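Local coordinates for protein arginine--tRNA ligase (Campylobacter jejuni, PDB 3FNR) that catalyses the ATP-dependent attachment of L-arginine to tRNA(Arg), releasing AMP and diphosphate, at residues A[73-78]-A[164-169]; A[81-86]-A[142-147]; A[35-40]-A[51-56]; A[30-35]-A[237-242]. The protein carries 1 engineered substitution. All blocks are in the same frame, centred on the assembly; numbering follows the deposited sequence.

In the fold
Three of the four contacts belong to the nucleotide-binding core of the class I catalytic domain. Its parallel strands run side by side in the order 165-167, 69-76, 31-35, 237-243: contact 1 joins the first two and contact 4 the last two. Contact 3, its centre about 12 Å from that of contact 4, packs helix 50-65 against the loop leaving strand 31-35, where the HIGH motif begins. Contact 2 is a helix crossing beyond contact 1, with centres about 13 Å apart. Along the chain, contact 4 encloses all the others, contact 3 closes first, and contact 2 nests within contact 1. Contacts 1, 3 and 4 thus bring parts of the chain some 200 residues apart together beside the start of the HIGH motif.

Contact 1 (A[73-78]-A[164-169]); sequences EYYVND and SYVSER. With SO4 (sulfate ion), chain E.
Tyr74 and Tyr165 lie ring over ring where strands 69-76 and 165-167 pair in parallel in the Rossmann-type sheet of the catalytic domain. The rings form an offset stack, centroids 4.9 Å apart and planes inclined by 30°. It is the CE2 side of Tyr165 that covers one face of Tyr74, near the rim, while Tyr74 CB in turn sits over the face of Tyr165. Tyr74 has its ring anti to the backbone N (chi1 -177°), and its hydroxyl runs on past the stack to the carbonyl of Ala39. Val76 shares this face of the sheet and brings CG2 to the edge of the Tyr165 ring.

On the other face, Val166 meets Glu73 at about a right angle, CG2 of Val166 lying 3.6 Å from Glu73 OE1; that carboxylate is held by Tyr226 and Arg233. Tyr75 also turns to this side. Tyr75 OH ends 3.3 Å from Glu168 CG, against the aliphatic part of an extended chain whose OE2 accepts from Ala79 N.

Four backbone hydrogen bonds fix the register, among them Val76 N to Val166 O at 2.7 Å. Beyond the strands, the Asp78 side chain folds back and Ser167 OG donates to its OD2 over 2.6 Å, on the syn lone pair. Arg169 closes this end. One of its amino groups reaches Asp141 and the other, NH1, a sulfate oxygen, while Asp78 O rests 3.1 Å from Arg169 CZ, over the centre of the guanidinium face.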
# COMPACT_ATOMS: atom_id res chain seq x y z
N GLU A 73 -1.60 -9.73 -4.17
CA GLU A 73 -1.66 -10.95 -3.38
C GLU A 73 -1.02 -10.75 -2.00
O GLU A 73 -0.04 -10.02 -1.84
CB GLU A 73 -1.01 -12.11 -4.15
CG GLU A 73 -1.22 -13.50 -3.56
CD GLU A 73 -0.94 -14.62 -4.55
OE1 GLU A 73 0.08 -15.32 -4.38
OE2 GLU A 73 -1.75 -14.82 -5.49
N TYR A 74 -1.61 -11.41 -1.01
CA TYR A 74 -1.16 -11.36 0.38
C TYR A 74 -0.88 -12.79 0.78
O TYR A 74 -1.71 -13.68 0.58
CB TYR A 74 -2.28 -10.76 1.23
CG TYR A 74 -2.01 -10.55 2.71
CD1 TYR A 74 -1.83 -11.63 3.59
CD2 TYR A 74 -2.04 -9.26 3.26
CE1 TYR A 74 -1.62 -11.42 4.96
CE2 TYR A 74 -1.84 -9.05 4.63
CZ TYR A 74 -1.63 -10.14 5.46
OH TYR A 74 -1.43 -9.93 6.81
N TYR A 75 0.30 -13.01 1.36
CA TYR A 75 0.69 -14.33 1.81
C TYR A 75 0.40 -14.45 3.29
O TYR A 75 0.93 -13.68 4.10
CB TYR A 75 2.19 -14.53 1.57
CG TYR A 75 2.70 -15.91 1.91
CD1 TYR A 75 2.45 -16.99 1.06
CD2 TYR A 75 3.44 -16.14 3.06
CE1 TYR A 75 2.92 -18.25 1.35
CE2 TYR A 75 3.90 -17.41 3.38
CZ TYR A 75 3.65 -18.46 2.52
OH TYR A 75 4.13 -19.72 2.80
N VAL A 76 -0.42 -15.44 3.64
CA VAL A 76 -0.81 -15.70 5.03
C VAL A 76 0.08 -16.78 5.64
O VAL A 76 0.01 -17.94 5.25
CB VAL A 76 -2.30 -16.14 5.13
CG1 VAL A 76 -2.77 -16.09 6.56
CG2 VAL A 76 -3.20 -15.26 4.26
N ASN A 77 0.92 -16.40 6.59
CA ASN A 77 1.79 -17.35 7.28
C ASN A 77 1.00 -18.11 8.33
O ASN A 77 1.15 -17.88 9.53
CB ASN A 77 2.97 -16.64 7.97
CG ASN A 77 4.04 -16.18 6.99
OD1 ASN A 77 4.83 -16.98 6.50
ND2 ASN A 77 4.10 -14.87 6.74
N ASP A 78 0.14 -19.02 7.87
CA ASP A 78 -0.85 -19.63 8.76
C ASP A 78 -0.59 -21.10 9.10
O ASP A 78 -1.52 -21.86 9.36
CB ASP A 78 -2.26 -19.43 8.21
CG ASP A 78 -2.54 -20.23 6.95
OD1 ASP A 78 -3.74 -20.39 6.62
OD2 ASP A 78 -1.60 -20.69 6.27
N SER A 164 -6.14 -11.19 -3.55
CA SER A 164 -5.95 -12.61 -3.29
C SER A 164 -5.18 -12.84 -2.01
O SER A 164 -4.08 -12.32 -1.84
CB SER A 164 -5.24 -13.30 -4.46
OG SER A 164 -5.19 -14.71 -4.28
N TYR A 165 -5.75 -13.62 -1.10
CA TYR A 165 -5.05 -14.05 0.11
C TYR A 165 -4.71 -15.53 -0.04
O TYR A 165 -5.60 -16.35 -0.31
CB TYR A 165 -5.92 -13.78 1.35
CG TYR A 165 -6.06 -12.30 1.69
CD1 TYR A 165 -6.89 -11.46 0.92
CD2 TYR A 165 -5.37 -11.73 2.76
CE1 TYR A 165 -7.00 -10.09 1.22
CE2 TYR A 165 -5.49 -10.37 3.06
CZ TYR A 165 -6.30 -9.56 2.29
OH TYR A 165 -6.42 -8.22 2.59
N VAL A 166 -3.44 -15.87 0.11
CA VAL A 166 -2.99 -17.27 -0.06
C VAL A 166 -2.41 -17.86 1.22
O VAL A 166 -1.74 -17.18 1.98
CB VAL A 166 -1.96 -17.44 -1.23
CG1 VAL A 166 -2.60 -17.20 -2.53
CG2 VAL A 166 -0.78 -16.50 -1.08
N SER A 167 -2.67 -19.15 1.43
CA SER A 167 -2.26 -19.83 2.65
C SER A 167 -0.93 -20.56 2.50
O SER A 167 -0.69 -21.23 1.50
CB SER A 167 -3.36 -20.80 3.10
OG SER A 167 -2.93 -21.59 4.20
N GLU A 168 -0.08 -20.42 3.51
CA GLU A 168 1.16 -21.19 3.66
C GLU A 168 0.87 -22.70 3.65
O GLU A 168 1.59 -23.47 3.01
CB GLU A 168 1.86 -20.78 4.97
CG GLU A 168 3.13 -21.57 5.32
CD GLU A 168 3.86 -21.03 6.55
OE1 GLU A 168 5.09 -21.25 6.65
OE2 GLU A 168 3.21 -20.40 7.42
N ARG A 169 -0.21 -23.09 4.34
CA ARG A 169 -0.62 -24.49 4.47
C ARG A 169 -0.92 -25.18 3.14
O ARG A 169 -0.78 -26.40 3.04
CB ARG A 169 -1.81 -24.62 5.42
CG ARG A 169 -1.44 -24.52 6.89
CD ARG A 169 -2.44 -25.27 7.77
NE ARG A 169 -3.55 -24.43 8.24
CZ ARG A 169 -3.75 -24.07 9.51
NH1 ARG A 169 -2.92 -24.48 10.46
NH2 ARG A 169 -4.78 -23.30 9.83
S SO4 E . 0.02 -27.36 10.02
O1 SO4 E . -0.26 -28.70 9.52
O2 SO4 E . -1.20 -26.79 10.59
O3 SO4 E . 1.07 -27.41 11.04
O4 SO4 E . 0.48 -26.52 8.92

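Contact 2 (A[81-86]-A[142-147]); sequences NQIYLL and WAKDKM
Leu86 projects from helix 80-98 onto helix 136-157 and meets Ala143, Lys144 and Met147. The two short helical segments cross almost perpendicularly, at 88°, with axes 9.7 Å apart, so few residues from each can take part. The CB of Leu86 is directed at the other helix. Because CG stands anti to the backbone N (chi1 -180°), the chain carries on in that direction, and Leu86 CG comes to 4.1 Å from Ala143 CB. From there Leu86 CD2 does most of the touching: it settles 3.8 Å from Ala143 CB and 3.7 Å from the backbone N of Lys144, with Met147 CG a little farther off at 4.2 Å.

One turn earlier, Ile83 lays CD1 against the aliphatic chain of Lys144, 3.8 Å from Lys144 CG. Bends at chi2 and chi4 carry the lysine's charged end away from both leucine and isoleucine, and NZ forms a salt bridge with Asp145 OD1 on its own helix. Asp78 and Arg169 both touch this lysine's CE, linking the crossing to the end of the neighbouring strands.

No hydrogen bond spans the two segments. Buried methyl and methylene groups make the join, which therefore depends on shape and exclusion of water, with the lysine contributing its carbon chain.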
# COMPACT_ATOMS: atom_id res chain seq x y z
N ASN A 81 2.42 -24.33 13.28
CA ASN A 81 3.63 -24.00 14.03
C ASN A 81 3.87 -22.49 14.15
O ASN A 81 4.56 -22.04 15.06
CB ASN A 81 4.85 -24.69 13.38
CG ASN A 81 4.61 -26.17 13.08
OD1 ASN A 81 4.98 -27.04 13.88
ND2 ASN A 81 3.99 -26.47 11.93
N GLN A 82 3.31 -21.74 13.20
CA GLN A 82 3.43 -20.28 13.19
C GLN A 82 2.38 -19.62 14.09
O GLN A 82 2.68 -18.67 14.82
CB GLN A 82 3.30 -19.75 11.76
CG GLN A 82 4.41 -20.19 10.80
CD GLN A 82 5.56 -19.20 10.72
OE1 GLN A 82 6.26 -18.95 11.70
NE2 GLN A 82 5.76 -18.64 9.53
N ILE A 83 1.15 -20.13 14.04
CA ILE A 83 0.00 -19.55 14.75
C ILE A 83 -0.28 -20.17 16.12
O ILE A 83 -1.24 -19.77 16.78
CB ILE A 83 -1.30 -19.63 13.90
CG1 ILE A 83 -1.74 -21.10 13.72
CG2 ILE A 83 -1.14 -18.89 12.57
CD1 ILE A 83 -3.14 -21.27 13.12
N TYR A 84 0.55 -21.13 16.53
CA TYR A 84 0.38 -21.82 17.82
C TYR A 84 0.36 -20.84 18.99
O TYR A 84 -0.55 -20.89 19.82
CB TYR A 84 1.46 -22.89 18.03
CG TYR A 84 1.26 -23.76 19.26
CD1 TYR A 84 0.38 -24.85 19.24
CD2 TYR A 84 1.96 -23.50 20.45
CE1 TYR A 84 0.19 -25.66 20.37
CE2 TYR A 84 1.77 -24.30 21.58
CZ TYR A 84 0.89 -25.37 21.53
OH TYR A 84 0.71 -26.16 22.65
N LEU A 85 1.35 -19.94 19.02
CA LEU A 85 1.49 -18.93 20.07
C LEU A 85 0.25 -18.03 20.20
O LEU A 85 -0.11 -17.62 21.30
CB LEU A 85 2.74 -18.07 19.84
CG LEU A 85 3.70 -17.78 21.01
CD1 LEU A 85 4.74 -16.73 20.64
CD2 LEU A 85 2.99 -17.38 22.30
N LEU A 86 -0.39 -17.72 19.07
CA LEU A 86 -1.64 -16.96 19.09
C LEU A 86 -2.77 -17.74 19.80
O LEU A 86 -3.52 -17.15 20.58
CB LEU A 86 -2.07 -16.59 17.67
CG LEU A 86 -3.36 -15.78 17.51
CD1 LEU A 86 -3.14 -14.33 17.94
CD2 LEU A 86 -3.87 -15.87 16.08
N TRP A 142 -9.25 -20.80 14.57
CA TRP A 142 -10.39 -19.89 14.72
C TRP A 142 -9.89 -18.46 14.88
O TRP A 142 -10.47 -17.53 14.31
CB TRP A 142 -11.24 -20.28 15.94
CG TRP A 142 -12.33 -19.28 16.28
CD1 TRP A 142 -13.59 -19.23 15.75
CD2 TRP A 142 -12.24 -18.21 17.23
NE1 TRP A 142 -14.29 -18.19 16.31
CE2 TRP A 142 -13.49 -17.54 17.22
CE3 TRP A 142 -11.24 -17.75 18.09
CZ2 TRP A 142 -13.76 -16.44 18.04
CZ3 TRP A 142 -11.50 -16.65 18.90
CH2 TRP A 142 -12.76 -16.00 18.86
N ALA A 143 -8.84 -18.30 15.67
CA ALA A 143 -8.26 -17.00 15.98
C ALA A 143 -7.62 -16.33 14.78
O ALA A 143 -7.89 -15.16 14.52
CB ALA A 143 -7.26 -17.13 17.09
N LYS A 144 -6.78 -17.08 14.06
CA LYS A 144 -6.04 -16.54 12.93
C LYS A 144 -6.98 -16.08 11.83
O LYS A 144 -6.66 -15.15 11.08
CB LYS A 144 -4.98 -17.53 12.40
CG LYS A 144 -5.51 -18.76 11.65
CD LYS A 144 -5.46 -18.60 10.14
CE LYS A 144 -5.68 -19.93 9.43
NZ LYS A 144 -7.09 -20.38 9.40
N ASP A 145 -8.14 -16.73 11.74
CA ASP A 145 -9.20 -16.32 10.82
C ASP A 145 -9.85 -15.01 11.25
O ASP A 145 -10.25 -14.21 10.41
CB ASP A 145 -10.24 -17.43 10.66
CG ASP A 145 -9.80 -18.54 9.71
OD1 ASP A 145 -9.09 -18.23 8.72
OD2 ASP A 145 -10.16 -19.71 9.94
N LYS A 146 -9.96 -14.80 12.56
CA LYS A 146 -10.51 -13.56 13.10
C LYS A 146 -9.51 -12.42 12.90
O LYS A 146 -9.91 -11.31 12.54
CB LYS A 146 -10.84 -13.70 14.59
CG LYS A 146 -12.04 -14.59 14.93
CD LYS A 146 -13.35 -13.81 15.02
CE LYS A 146 -14.22 -14.00 13.79
NZ LYS A 146 -15.62 -13.56 14.03
N MET A 147 -8.23 -12.71 13.11
CA MET A 147 -7.16 -11.73 12.89
C MET A 147 -7.00 -11.34 11.43
O MET A 147 -6.67 -10.20 11.13
CB MET A 147 -5.83 -12.23 13.46
CG MET A 147 -5.78 -12.30 14.98
SD MET A 147 -5.95 -10.72 15.83
CE MET A 147 -7.73 -10.55 15.97

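Contact 3 (A[35-40]-A[51-56]); sequences EYVSAN and RGAVFG
Tyr36 and Val37 belong to the irregular segment that follows strand 31-35, and both lean on a regular turn of helix 50-65. The backbone leaves the strand abruptly: Val37 (phi 68°) and Ser38 both have positive phi, Ser38 in the left-handed helical region. The approach is close, with Val37 CA 5.6 Å from Ala53 CA, and Gly56, where a CB would clash with the Tyr36 ring, lets the helix backbone itself become part of the surface.

Tyr36 supplies the main side-chain contact. Its CG is placed between the backbone N and the carbonyl carbon (chi1 74°), which swings the ring onto the helix. Gly56 CA lies over one face of the Tyr36 ring, 4.0 Å from the centroid, in a CH-pi contact. At the ring edge, Tyr36 CE2 is 3.3 Å from Ala53 O, close to the ring plane, and Gly52 O lies near Tyr36 CD2. Beside it, the CG2 branch of Val37 touches Ala53 CB at 3.7 Å, methyl to methyl.

The loop has a further tie, where Ser38 OG donates to Glu35 OE2 over 2.7 Å, using the anti lone pair of the carboxylate, and receives Tyr75 N from the neighbouring strand. In class I synthetases the HIGH region lies between the first strand of the Rossmann fold and the helix that follows it; here Ala39 and Asn40 open that motif.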
# COMPACT_ATOMS: atom_id res chain seq x y z
N GLU A 35 3.04 -8.79 -4.61
CA GLU A 35 2.75 -9.35 -3.31
C GLU A 35 3.28 -8.39 -2.28
O GLU A 35 4.48 -8.08 -2.28
CB GLU A 35 3.39 -10.72 -3.12
CG GLU A 35 3.13 -11.31 -1.72
CD GLU A 35 4.41 -11.76 -1.03
OE1 GLU A 35 5.34 -12.23 -1.72
OE2 GLU A 35 4.49 -11.64 0.22
N TYR A 36 2.39 -7.91 -1.42
CA TYR A 36 2.77 -6.93 -0.41
C TYR A 36 1.99 -7.07 0.89
O TYR A 36 0.99 -7.80 0.95
CB TYR A 36 2.72 -5.50 -0.98
CG TYR A 36 1.33 -4.90 -1.20
CD1 TYR A 36 0.42 -5.46 -2.10
CD2 TYR A 36 0.97 -3.73 -0.54
CE1 TYR A 36 -0.83 -4.88 -2.32
CE2 TYR A 36 -0.28 -3.15 -0.74
CZ TYR A 36 -1.17 -3.72 -1.63
OH TYR A 36 -2.38 -3.12 -1.82
N VAL A 37 2.46 -6.35 1.90
CA VAL A 37 1.98 -6.41 3.29
C VAL A 37 2.34 -7.76 3.90
O VAL A 37 3.35 -7.85 4.60
CB VAL A 37 0.46 -6.04 3.49
CG1 VAL A 37 0.15 -5.85 4.96
CG2 VAL A 37 0.10 -4.75 2.74
N SER A 38 1.53 -8.79 3.63
CA SER A 38 1.78 -10.17 4.06
C SER A 38 2.20 -10.30 5.52
O SER A 38 3.17 -10.98 5.83
CB SER A 38 2.84 -10.84 3.18
OG SER A 38 2.40 -10.92 1.84
N ALA A 39 1.49 -9.61 6.41
CA ALA A 39 1.80 -9.66 7.83
C ALA A 39 1.23 -10.94 8.43
O ALA A 39 0.22 -11.46 7.95
CB ALA A 39 1.22 -8.45 8.52
N ASN A 40 1.90 -11.44 9.47
CA ASN A 40 1.42 -12.60 10.22
C ASN A 40 0.02 -12.38 10.78
O ASN A 40 -0.25 -11.32 11.34
CB ASN A 40 2.39 -12.92 11.34
CG ASN A 40 3.74 -13.37 10.83
OD1 ASN A 40 3.86 -13.89 9.71
ND2 ASN A 40 4.77 -13.17 11.63
N ARG A 51 3.75 2.05 5.30
CA ARG A 51 4.40 2.54 4.09
C ARG A 51 4.32 1.55 2.95
O ARG A 51 3.93 1.93 1.84
CB ARG A 51 5.86 2.93 4.35
CG ARG A 51 6.43 3.80 3.24
CD ARG A 51 7.86 4.14 3.51
NE ARG A 51 8.31 5.29 2.73
CZ ARG A 51 9.42 5.97 3.00
NH1 ARG A 51 10.18 5.62 4.04
NH2 ARG A 51 9.78 7.01 2.24
N GLY A 52 4.65 0.28 3.22
CA GLY A 52 4.52 -0.80 2.23
C GLY A 52 3.09 -0.91 1.71
O GLY A 52 2.86 -0.93 0.50
N ALA A 53 2.14 -0.93 2.64
CA ALA A 53 0.71 -1.02 2.27
C ALA A 53 0.25 0.16 1.39
O ALA A 53 -0.36 -0.04 0.34
CB ALA A 53 -0.13 -1.10 3.51
N VAL A 54 0.58 1.38 1.82
CA VAL A 54 0.15 2.60 1.12
C VAL A 54 0.82 2.69 -0.25
O VAL A 54 0.16 2.96 -1.26
CB VAL A 54 0.40 3.87 1.98
CG1 VAL A 54 0.29 5.18 1.14
CG2 VAL A 54 -0.57 3.91 3.15
N PHE A 55 2.13 2.42 -0.28
CA PHE A 55 2.88 2.39 -1.54
C PHE A 55 2.30 1.36 -2.52
O PHE A 55 2.08 1.68 -3.70
CB PHE A 55 4.37 2.12 -1.29
CG PHE A 55 5.25 2.31 -2.51
CD1 PHE A 55 5.88 3.53 -2.74
CD2 PHE A 55 5.46 1.26 -3.41
CE1 PHE A 55 6.70 3.71 -3.86
CE2 PHE A 55 6.28 1.43 -4.54
CZ PHE A 55 6.89 2.66 -4.76
N GLY A 56 2.02 0.15 -2.05
CA GLY A 56 1.55 -0.92 -2.94
C GLY A 56 0.18 -0.69 -3.52
O GLY A 56 -0.09 -1.03 -4.68

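Contact 4 (A[30-35]-A[237-242]); sequences ESFLLE and KCINIW
Glu35, whose side chain lies beside Asn240, has its OE1 held by two partners, a salt bridge from Lys230 and a water that donates to it over 2.6 Å. The same water accepts from Trp242 NE1 at 3.2 Å, so it spans the C-terminal ends of strands 31-35 and 237-243. The Glu35 carboxylate and Asn240 amide planes are 64° apart; ND2 of the asparagine is paired with His227.

Between the strands, four backbone hydrogen bonds set a parallel register with Leu34 beside Ile239, the shortest being Ile239 N to Leu33 O at 2.8 Å.

Apolar groups fill the face that carries Phe32, Leu34 and Ile239. Phe32 CD1 touches Lys237 CB at 3.6 Å and Ile239 CD1 at 3.7 Å, both oblique to the ring. Lys237 starts out alongside Phe32, then bends at chi2 and takes its charge away. Leu34 extends CD2 across to Ile241 CD1, 3.8 Å distant.

The chemistry is thus divided: carbon packing and main-chain bonds join the strands in the buried core, while at their C-terminal ends Lys230 probably steadies the negative charge of the carboxylate and the water extends that polar network to the indole.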
# COMPACT_ATOMS: atom_id res chain seq x y z
N GLU A 30 2.66 -5.45 -20.80
CA GLU A 30 3.35 -5.94 -19.62
C GLU A 30 2.38 -6.11 -18.45
O GLU A 30 1.62 -5.20 -18.14
CB GLU A 30 4.48 -4.99 -19.24
CG GLU A 30 5.49 -5.60 -18.28
CD GLU A 30 6.69 -4.70 -18.02
OE1 GLU A 30 7.53 -5.07 -17.17
OE2 GLU A 30 6.80 -3.63 -18.67
N SER A 31 2.43 -7.28 -17.81
CA SER A 31 1.56 -7.61 -16.68
C SER A 31 2.37 -7.82 -15.42
O SER A 31 3.54 -8.19 -15.50
CB SER A 31 0.78 -8.88 -16.96
OG SER A 31 1.67 -9.96 -17.19
N PHE A 32 1.76 -7.60 -14.26
CA PHE A 32 2.49 -7.67 -13.00
C PHE A 32 1.74 -8.44 -11.92
O PHE A 32 0.51 -8.40 -11.85
CB PHE A 32 2.80 -6.27 -12.45
CG PHE A 32 3.56 -5.39 -13.39
CD1 PHE A 32 4.94 -5.29 -13.29
CD2 PHE A 32 2.91 -4.65 -14.38
CE1 PHE A 32 5.67 -4.47 -14.16
CE2 PHE A 32 3.62 -3.84 -15.25
CZ PHE A 32 5.00 -3.74 -15.13
N LEU A 33 2.50 -9.10 -11.06
CA LEU A 33 1.96 -9.64 -9.82
C LEU A 33 2.67 -9.02 -8.62
O LEU A 33 3.85 -9.28 -8.38
CB LEU A 33 2.09 -11.18 -9.76
CG LEU A 33 1.62 -11.86 -8.46
CD1 LEU A 33 0.13 -11.63 -8.20
CD2 LEU A 33 1.93 -13.36 -8.48
N LEU A 34 1.93 -8.23 -7.85
CA LEU A 34 2.47 -7.61 -6.64
C LEU A 34 2.06 -8.37 -5.39
O LEU A 34 0.87 -8.54 -5.12
CB LEU A 34 1.98 -6.16 -6.53
CG LEU A 34 2.67 -5.01 -5.78
CD1 LEU A 34 1.61 -4.08 -5.20
CD2 LEU A 34 3.67 -5.41 -4.71
N GLU A 35 3.04 -8.79 -4.61
CA GLU A 35 2.75 -9.35 -3.31
C GLU A 35 3.28 -8.39 -2.28
O GLU A 35 4.48 -8.08 -2.28
CB GLU A 35 3.39 -10.72 -3.12
CG GLU A 35 3.13 -11.31 -1.72
CD GLU A 35 4.41 -11.76 -1.03
OE1 GLU A 35 5.34 -12.23 -1.72
OE2 GLU A 35 4.49 -11.64 0.22
N LYS A 237 6.15 -9.64 -14.76
CA LYS A 237 7.04 -9.36 -13.64
C LYS A 237 6.36 -9.67 -12.30
O LYS A 237 5.15 -9.46 -12.17
CB LYS A 237 7.43 -7.87 -13.65
CG LYS A 237 8.61 -7.49 -14.54
CD LYS A 237 9.79 -7.06 -13.70
CE LYS A 237 10.67 -6.05 -14.43
NZ LYS A 237 11.49 -5.24 -13.47
N CYS A 238 7.12 -10.17 -11.33
CA CYS A 238 6.66 -10.22 -9.94
C CYS A 238 7.34 -9.14 -9.12
O CYS A 238 8.57 -9.03 -9.11
CB CYS A 238 6.93 -11.59 -9.28
SG CYS A 238 5.98 -12.98 -9.97
N ILE A 239 6.54 -8.34 -8.43
CA ILE A 239 7.04 -7.28 -7.55
C ILE A 239 6.80 -7.65 -6.09
O ILE A 239 5.70 -8.05 -5.72
CB ILE A 239 6.35 -5.94 -7.85
CG1 ILE A 239 6.35 -5.65 -9.37
CG2 ILE A 239 6.98 -4.81 -7.04
CD1 ILE A 239 5.55 -4.40 -9.76
N ASN A 240 7.85 -7.53 -5.27
CA ASN A 240 7.72 -7.60 -3.82
C ASN A 240 7.99 -6.24 -3.20
O ASN A 240 8.82 -5.48 -3.69
CB ASN A 240 8.74 -8.57 -3.23
CG ASN A 240 8.50 -10.01 -3.65
OD1 ASN A 240 7.46 -10.36 -4.21
ND2 ASN A 240 9.50 -10.85 -3.37
N ILE A 241 7.30 -5.94 -2.11
CA ILE A 241 7.66 -4.80 -1.28
C ILE A 241 8.12 -5.33 0.08
O ILE A 241 7.33 -5.90 0.84
CB ILE A 241 6.51 -3.78 -1.13
CG1 ILE A 241 6.10 -3.24 -2.50
CG2 ILE A 241 6.93 -2.64 -0.21
CD1 ILE A 241 4.80 -2.49 -2.48
N TRP A 242 9.41 -5.16 0.37
CA TRP A 242 9.98 -5.65 1.62
C TRP A 242 10.45 -4.47 2.47
O TRP A 242 10.70 -3.38 1.94
CB TRP A 242 11.18 -6.57 1.35
CG TRP A 242 10.86 -7.91 0.71
CD1 TRP A 242 9.62 -8.45 0.49
CD2 TRP A 242 11.81 -8.89 0.25
NE1 TRP A 242 9.74 -9.68 -0.10
CE2 TRP A 242 11.07 -9.98 -0.26
CE3 TRP A 242 13.21 -8.94 0.21
CZ2 TRP A 242 11.69 -11.12 -0.80
CZ3 TRP A 242 13.83 -10.07 -0.33
CH2 TRP A 242 13.06 -11.14 -0.83
O HOH W 1 7.54 -12.03 -0.40